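Local structure of putative uncharacterized protein (Wolbachia pipientis, 3F4S) at residues S55-H58 with R59-P63; D103-N106 with F107-V111; E67-D71 with T72-L76. The protein probably forms disulfide bonds in other proteins, acting as a DsbA-like thiol oxidoreductase with a thioredoxin fold. The protein carries 1 engineered substitution. One frame throughout, in Å; residues are numbered along the deposited sequence.

Contact 1. Residues S55-H58 with R59-P63; sequences SLFH and RNVFP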
# COMPACT_ATOMS: atom_id res chain seq x y z
N SER A 55 9.64 2.87 -4.45
CA SER A 55 10.58 2.97 -3.34
C SER A 55 10.94 4.42 -3.05
O SER A 55 10.89 4.87 -1.90
CB SER A 55 11.84 2.15 -3.63
OG SER A 55 12.82 2.39 -2.65
N LEU A 56 11.31 5.16 -4.09
CA LEU A 56 11.72 6.56 -3.91
C LEU A 56 10.58 7.37 -3.33
O LEU A 56 10.79 8.19 -2.43
CB LEU A 56 12.19 7.18 -5.23
CG LEU A 56 13.46 6.58 -5.84
CD1 LEU A 56 13.70 7.16 -7.22
CD2 LEU A 56 14.66 6.81 -4.94
N PHE A 57 9.37 7.15 -3.83
CA PHE A 57 8.20 7.82 -3.29
C PHE A 57 8.05 7.53 -1.79
O PHE A 57 7.82 8.42 -0.99
CB PHE A 57 6.93 7.42 -4.03
CG PHE A 57 5.67 7.89 -3.37
CD1 PHE A 57 5.25 9.21 -3.49
CD2 PHE A 57 4.90 7.02 -2.60
CE1 PHE A 57 4.09 9.65 -2.88
CE2 PHE A 57 3.74 7.46 -1.97
CZ PHE A 57 3.34 8.77 -2.12
N HIS A 58 8.19 6.26 -1.42
CA HIS A 58 8.07 5.87 -0.02
C HIS A 58 9.19 6.39 0.89
O HIS A 58 8.98 6.60 2.08
CB HIS A 58 7.87 4.37 0.11
CG HIS A 58 6.46 3.97 -0.16
ND1 HIS A 58 5.50 3.96 0.82
CD2 HIS A 58 5.82 3.71 -1.33
CE1 HIS A 58 4.33 3.65 0.28
NE2 HIS A 58 4.50 3.50 -1.02
N ARG A 59 10.35 6.62 0.30
CA ARG A 59 11.51 7.11 1.03
C ARG A 59 11.44 8.61 1.24
O ARG A 59 11.76 9.12 2.31
CB ARG A 59 12.79 6.75 0.26
CG ARG A 59 14.08 6.87 1.06
CD ARG A 59 15.27 6.47 0.20
NE ARG A 59 15.01 5.25 -0.56
CZ ARG A 59 15.82 4.74 -1.48
NH1 ARG A 59 15.49 3.62 -2.11
NH2 ARG A 59 16.96 5.34 -1.78
N ASN A 60 11.01 9.33 0.21
CA ASN A 60 11.13 10.79 0.20
C ASN A 60 9.87 11.62 0.27
O ASN A 60 9.93 12.82 0.56
CB ASN A 60 11.95 11.21 -1.00
CG ASN A 60 13.35 10.64 -0.96
OD1 ASN A 60 13.98 10.59 0.10
ND2 ASN A 60 13.84 10.18 -2.10
N VAL A 61 8.73 11.01 -0.00
CA VAL A 61 7.48 11.74 -0.02
C VAL A 61 6.49 11.21 1.01
O VAL A 61 5.90 11.98 1.76
CB VAL A 61 6.80 11.71 -1.41
CG1 VAL A 61 5.54 12.56 -1.40
CG2 VAL A 61 7.77 12.21 -2.48
N PHE A 62 6.32 9.90 1.05
CA PHE A 62 5.33 9.33 1.95
C PHE A 62 5.47 9.68 3.44
O PHE A 62 4.46 9.91 4.10
CB PHE A 62 5.17 7.82 1.77
CG PHE A 62 3.88 7.31 2.35
CD1 PHE A 62 2.70 7.44 1.64
CD2 PHE A 62 3.85 6.74 3.61
CE1 PHE A 62 1.50 7.00 2.16
CE2 PHE A 62 2.65 6.30 4.16
CZ PHE A 62 1.47 6.42 3.43
N PRO A 63 6.70 9.72 3.97
CA PRO A 63 6.81 10.04 5.40
C PRO A 63 6.13 11.37 5.75
O PRO A 63 5.50 11.48 6.81
CB PRO A 63 8.32 10.11 5.63
CG PRO A 63 8.89 9.19 4.57
CD PRO A 63 8.01 9.37 3.38
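F57 meets V61 and F62 at the kink between helix 52-60 and helix 62-70, which together form the helical limb that begins at the C51-C54 disulfide. The break is bridged by the carbonyl of F57. F57 O accepts V61 N at 2.9 Å and also F62 N at 2.9 Å, the two donors arriving from opposite faces of the carbonyl plane. The second bond spans five residues, a wider, pi-type step. P63 probably contributes: the imino acid has no N-H to give, and its CD sits 3.2 Å from H58 O, the carbonyl that F62 N would serve in a regular alpha helix. With CG anti to the backbone N (chi1 170°), the F57 ring has F62 N over one face, and V61 and F62 touch its two sides. F57 CE1 lies 3.6 Å from the branched V61 CG1, the side chains crossing at about a right angle, while F57 CE2 lies 3.8 Å from F62 CD1. H58 runs beside F62 in the same direction; the planes are inclined by 32°, and H58 CE1 lies over one face of the F62 ring. The H58 ring also stacks on F112, with NE2 satisfied by E45. On the outer side the long R59 chain bends back, its NH1 bonding to S55 OG at 3.0 Å, 19° out of the guanidinium plane, with L56 CD2 over one face; S55 OG also bonds F112 O. Such a broken helix behind a CxxC pair is a hallmark of the thioredoxin fold.

Contact 2. Residues D103-N106 with F107-V111; sequences DYFN and FNKAV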
# COMPACT_ATOMS: atom_id res chain seq x y z
N ASP A 103 3.22 -2.45 12.57
CA ASP A 103 4.21 -3.47 12.20
C ASP A 103 4.13 -3.80 10.70
O ASP A 103 5.15 -3.98 10.03
CB ASP A 103 4.00 -4.75 13.01
CG ASP A 103 4.34 -4.58 14.48
OD1 ASP A 103 4.94 -3.55 14.85
OD2 ASP A 103 4.01 -5.49 15.27
N TYR A 104 2.91 -3.89 10.19
CA TYR A 104 2.67 -4.18 8.78
C TYR A 104 3.22 -3.07 7.89
O TYR A 104 3.99 -3.32 6.95
CB TYR A 104 1.17 -4.33 8.54
CG TYR A 104 0.80 -4.75 7.14
CD1 TYR A 104 0.85 -6.08 6.76
CD2 TYR A 104 0.39 -3.81 6.20
CE1 TYR A 104 0.50 -6.48 5.49
CE2 TYR A 104 0.02 -4.21 4.92
CZ TYR A 104 0.09 -5.54 4.57
OH TYR A 104 -0.25 -5.97 3.32
N PHE A 105 2.83 -1.84 8.19
CA PHE A 105 3.34 -0.68 7.48
C PHE A 105 4.86 -0.61 7.54
O PHE A 105 5.52 -0.35 6.53
CB PHE A 105 2.73 0.61 8.04
CG PHE A 105 3.36 1.86 7.48
CD1 PHE A 105 3.05 2.29 6.20
CD2 PHE A 105 4.26 2.61 8.23
CE1 PHE A 105 3.63 3.44 5.67
CE2 PHE A 105 4.84 3.76 7.72
CZ PHE A 105 4.53 4.18 6.43
N ASN A 106 5.42 -0.88 8.72
CA ASN A 106 6.87 -0.81 8.91
C ASN A 106 7.61 -1.89 8.13
O ASN A 106 8.74 -1.68 7.68
CB ASN A 106 7.25 -0.86 10.40
CG ASN A 106 7.10 0.49 11.07
OD1 ASN A 106 7.09 1.53 10.40
ND2 ASN A 106 6.99 0.49 12.39
N PHE A 107 6.98 -3.05 7.98
CA PHE A 107 7.58 -4.09 7.16
C PHE A 107 7.67 -3.63 5.70
O PHE A 107 8.73 -3.70 5.07
CB PHE A 107 6.83 -5.42 7.25
CG PHE A 107 7.31 -6.43 6.24
CD1 PHE A 107 8.42 -7.22 6.51
CD2 PHE A 107 6.70 -6.53 4.99
CE1 PHE A 107 8.88 -8.13 5.58
CE2 PHE A 107 7.16 -7.43 4.05
CZ PHE A 107 8.26 -8.23 4.34
N ASN A 108 6.54 -3.19 5.15
CA ASN A 108 6.54 -2.72 3.76
C ASN A 108 7.53 -1.58 3.56
O ASN A 108 8.26 -1.55 2.56
CB ASN A 108 5.13 -2.34 3.30
CG ASN A 108 4.22 -3.54 3.20
OD1 ASN A 108 4.66 -4.63 2.83
ND2 ASN A 108 2.96 -3.37 3.58
N LYS A 109 7.57 -0.66 4.53
CA LYS A 109 8.52 0.45 4.52
C LYS A 109 9.97 -0.04 4.44
O LYS A 109 10.79 0.49 3.67
CB LYS A 109 8.33 1.33 5.76
CG LYS A 109 9.29 2.51 5.82
CD LYS A 109 8.82 3.55 6.83
CE LYS A 109 8.82 2.98 8.23
NZ LYS A 109 10.18 3.00 8.82
N ALA A 110 10.29 -1.06 5.23
CA ALA A 110 11.64 -1.62 5.24
C ALA A 110 11.98 -2.24 3.89
O ALA A 110 13.10 -2.08 3.39
CB ALA A 110 11.78 -2.66 6.34
N VAL A 111 11.03 -2.96 3.29
CA VAL A 111 11.29 -3.55 1.98
C VAL A 111 11.56 -2.45 0.94
O VAL A 111 12.55 -2.50 0.20
CB VAL A 111 10.16 -4.51 1.52
CG1 VAL A 111 10.47 -5.10 0.14
CG2 VAL A 111 9.96 -5.64 2.57
O HOH W 1 10.66 0.07 8.58
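N106 and K109 lie side by side and point the same way on the outer side of helix 101-113. The lysine chain leaves the backbone extended and then folds twice, at chi3 (64°) and chi4 (81°), which brings CE to 3.1 Å from N106 OD1. That methylene is the lysine atom nearest the amide oxygen; K109 NZ, 3.8 Å from N106 OD1, makes no hydrogen bond to it. The link between the two residues is a water instead: it donates to N106 O at 2.7 Å and accepts from K109 NZ. N106 O also takes the helical bond of A110 N, 3.0 Å long, and so is gripped twice. The aliphatic part of K109 does separate work, for its CD rests 4.1 Å from F105 CE2, an oblique approach that suits a long chain with a greasy stem and a charged end. F107 faces a different side. F107 N bonds to D103 O at 2.9 Å, and the F107 ring stacks on Y98 and touches I132, joining the helix to helix 127-135. On a third side N108 places ND2 over one face of the Y104 ring, 3.3 Å from Y104 CE2, with amide and ring planes nearly perpendicular (85°); the N108 side chain also touches F79 and H81 of strand 75-81. The chemistry implies a helix that is aromatic toward both helix 127-135 and helix 62-70, sets an amide over a ring toward the sheet, and is hydrated beside K109, whose charge probably polarises the bridging water, making it a better donor to N106 O.

Contact 3. Residues E67-D71 with T72-L76; sequences EKYID and TGKML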
# COMPACT_ATOMS: atom_id res chain seq x y z
N GLU A 67 2.94 12.00 8.25
CA GLU A 67 3.00 12.96 9.35
C GLU A 67 1.91 14.01 9.25
O GLU A 67 1.28 14.37 10.24
CB GLU A 67 4.37 13.64 9.42
CG GLU A 67 4.48 14.68 10.54
CD GLU A 67 5.74 15.52 10.46
OE1 GLU A 67 6.52 15.34 9.51
OE2 GLU A 67 5.96 16.36 11.36
N LYS A 68 1.67 14.50 8.04
CA LYS A 68 0.72 15.59 7.82
C LYS A 68 -0.75 15.14 7.86
O LYS A 68 -1.61 15.88 8.36
CB LYS A 68 1.03 16.26 6.48
CG LYS A 68 0.39 17.62 6.28
CD LYS A 68 0.86 18.24 4.97
CE LYS A 68 0.22 19.58 4.69
NZ LYS A 68 0.74 20.65 5.59
N TYR A 69 -1.04 13.95 7.36
CA TYR A 69 -2.42 13.56 7.11
C TYR A 69 -2.91 12.30 7.82
O TYR A 69 -4.09 12.18 8.13
CB TYR A 69 -2.67 13.40 5.60
CG TYR A 69 -2.47 14.68 4.83
CD1 TYR A 69 -3.35 15.75 4.99
CD2 TYR A 69 -1.41 14.82 3.95
CE1 TYR A 69 -3.17 16.92 4.28
CE2 TYR A 69 -1.22 15.98 3.25
CZ TYR A 69 -2.10 17.03 3.41
OH TYR A 69 -1.90 18.18 2.70
N ILE A 70 -2.02 11.35 8.07
CA ILE A 70 -2.43 10.07 8.65
C ILE A 70 -2.32 10.10 10.18
O ILE A 70 -3.27 9.72 10.89
CB ILE A 70 -1.60 8.90 8.07
CG1 ILE A 70 -1.71 8.89 6.54
CG2 ILE A 70 -2.05 7.58 8.67
CD1 ILE A 70 -0.80 7.88 5.85
N ASP A 71 -1.18 10.55 10.67
CA ASP A 71 -0.95 10.68 12.10
C ASP A 71 -1.92 11.71 12.71
O ASP A 71 -2.24 11.65 13.90
CB ASP A 71 0.49 11.13 12.36
CG ASP A 71 1.50 10.08 11.95
OD1 ASP A 71 1.10 8.94 11.65
OD2 ASP A 71 2.71 10.41 11.93
N THR A 72 -2.39 12.63 11.88
CA THR A 72 -3.24 13.73 12.34
C THR A 72 -4.73 13.39 12.28
O THR A 72 -5.56 14.19 12.70
CB THR A 72 -3.00 14.98 11.49
OG1 THR A 72 -3.11 14.62 10.11
CG2 THR A 72 -1.62 15.56 11.76
N GLY A 73 -5.06 12.22 11.74
CA GLY A 73 -6.44 11.77 11.66
C GLY A 73 -7.22 12.32 10.47
O GLY A 73 -8.43 12.16 10.39
N LYS A 74 -6.53 12.96 9.54
CA LYS A 74 -7.21 13.54 8.39
C LYS A 74 -7.53 12.51 7.32
O LYS A 74 -8.49 12.65 6.57
CB LYS A 74 -6.40 14.69 7.78
CG LYS A 74 -6.39 15.96 8.64
CD LYS A 74 -5.59 17.06 7.97
CE LYS A 74 -5.63 18.34 8.78
NZ LYS A 74 -5.00 19.48 8.05
N MET A 75 -6.71 11.46 7.26
CA MET A 75 -6.77 10.53 6.13
C MET A 75 -6.50 9.10 6.56
O MET A 75 -5.56 8.83 7.31
CB MET A 75 -5.76 10.95 5.06
CG MET A 75 -5.80 10.12 3.78
SD MET A 75 -4.72 10.80 2.50
CE MET A 75 -3.13 10.16 3.02
N LEU A 76 -7.34 8.19 6.06
CA LEU A 76 -7.15 6.75 6.23
C LEU A 76 -6.34 6.22 5.04
O LEU A 76 -6.67 6.50 3.89
CB LEU A 76 -8.50 6.05 6.28
CG LEU A 76 -8.51 4.51 6.26
CD1 LEU A 76 -7.76 3.96 7.46
CD2 LEU A 76 -9.94 3.97 6.23
O HOH W 2 -2.31 18.51 8.82
O HOH W 3 -5.88 8.96 10.12
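K68 O is held by two donors, and the closer is T72 OG1, which gives its proton at 2.6 Å. The threonine hydroxyl lies between the backbone N and the carbonyl carbon (chi1 51°), a torsion that turns it back over the last helical turn, so that it comes in above the K68 carbonyl plane, 45° out of it. A water supplies the second bond to K68 O at 2.8 Å and itself accepts from K74 NZ, whose chain is extended beyond CG and crosses obliquely past the Y69 ring. Threonine suits this place because a short hydroxyl can stand in for a backbone N-H where helix 62-70 runs out. The ending is a Schellman motif: G73, with positive phi (83°), bonds through its N to I70 O at 3.2 Å, and K74 N makes a weak bond to Y69 O, 2.9 Å long. Glycine accepts this phi readily. M75 N adds another weak bond to Y69 O as the chain turns into strand 75-81, and a second water donates to both I70 O and M75 O. The apolar side chains of Y69, I70 and M75 pack together. M75 CB lies 4.0 Å from Y69 CB, and the flexible thioether chain, bent at its last torsion, carries M75 CE to 4.0 Å from I70 CG1. Y69, I70 and M75 are all buried, M75 reaching I206 of helix 199-216 and M43 of strand 41-47. Y69 also leans on helix 199-216, where its OH is hydrogen-bonded to D207. K74 completes the link to that helix through a cation-pi contact with Y210, while D71 is salt-bridged to K66.

In the fold
From the N terminus the contacts come in series, contact 1, contact 3, then contact 2, none enclosing or crossing another. The segments of each follow without a gap, so each closes only a turn: contact 1 the break between helices 52-60 and 62-70, contact 3 the turn from helix 62-70 into strand 75-81, contact 2 a turn of helix 101-113. Contacts 1 and 3 lie on the helical limb of one beta-alpha-beta crossover between parallel strands 41-47 and 75-81. Contact 2 belongs to the helices inserted into the thioredoxin fold, as in DsbA. F62 joins all three: F62 CZ is 3.6 Å from I70 CD1 and F62 CE2 is 3.4 Å from F105 CE1. Contacts 2 and 3 do not touch.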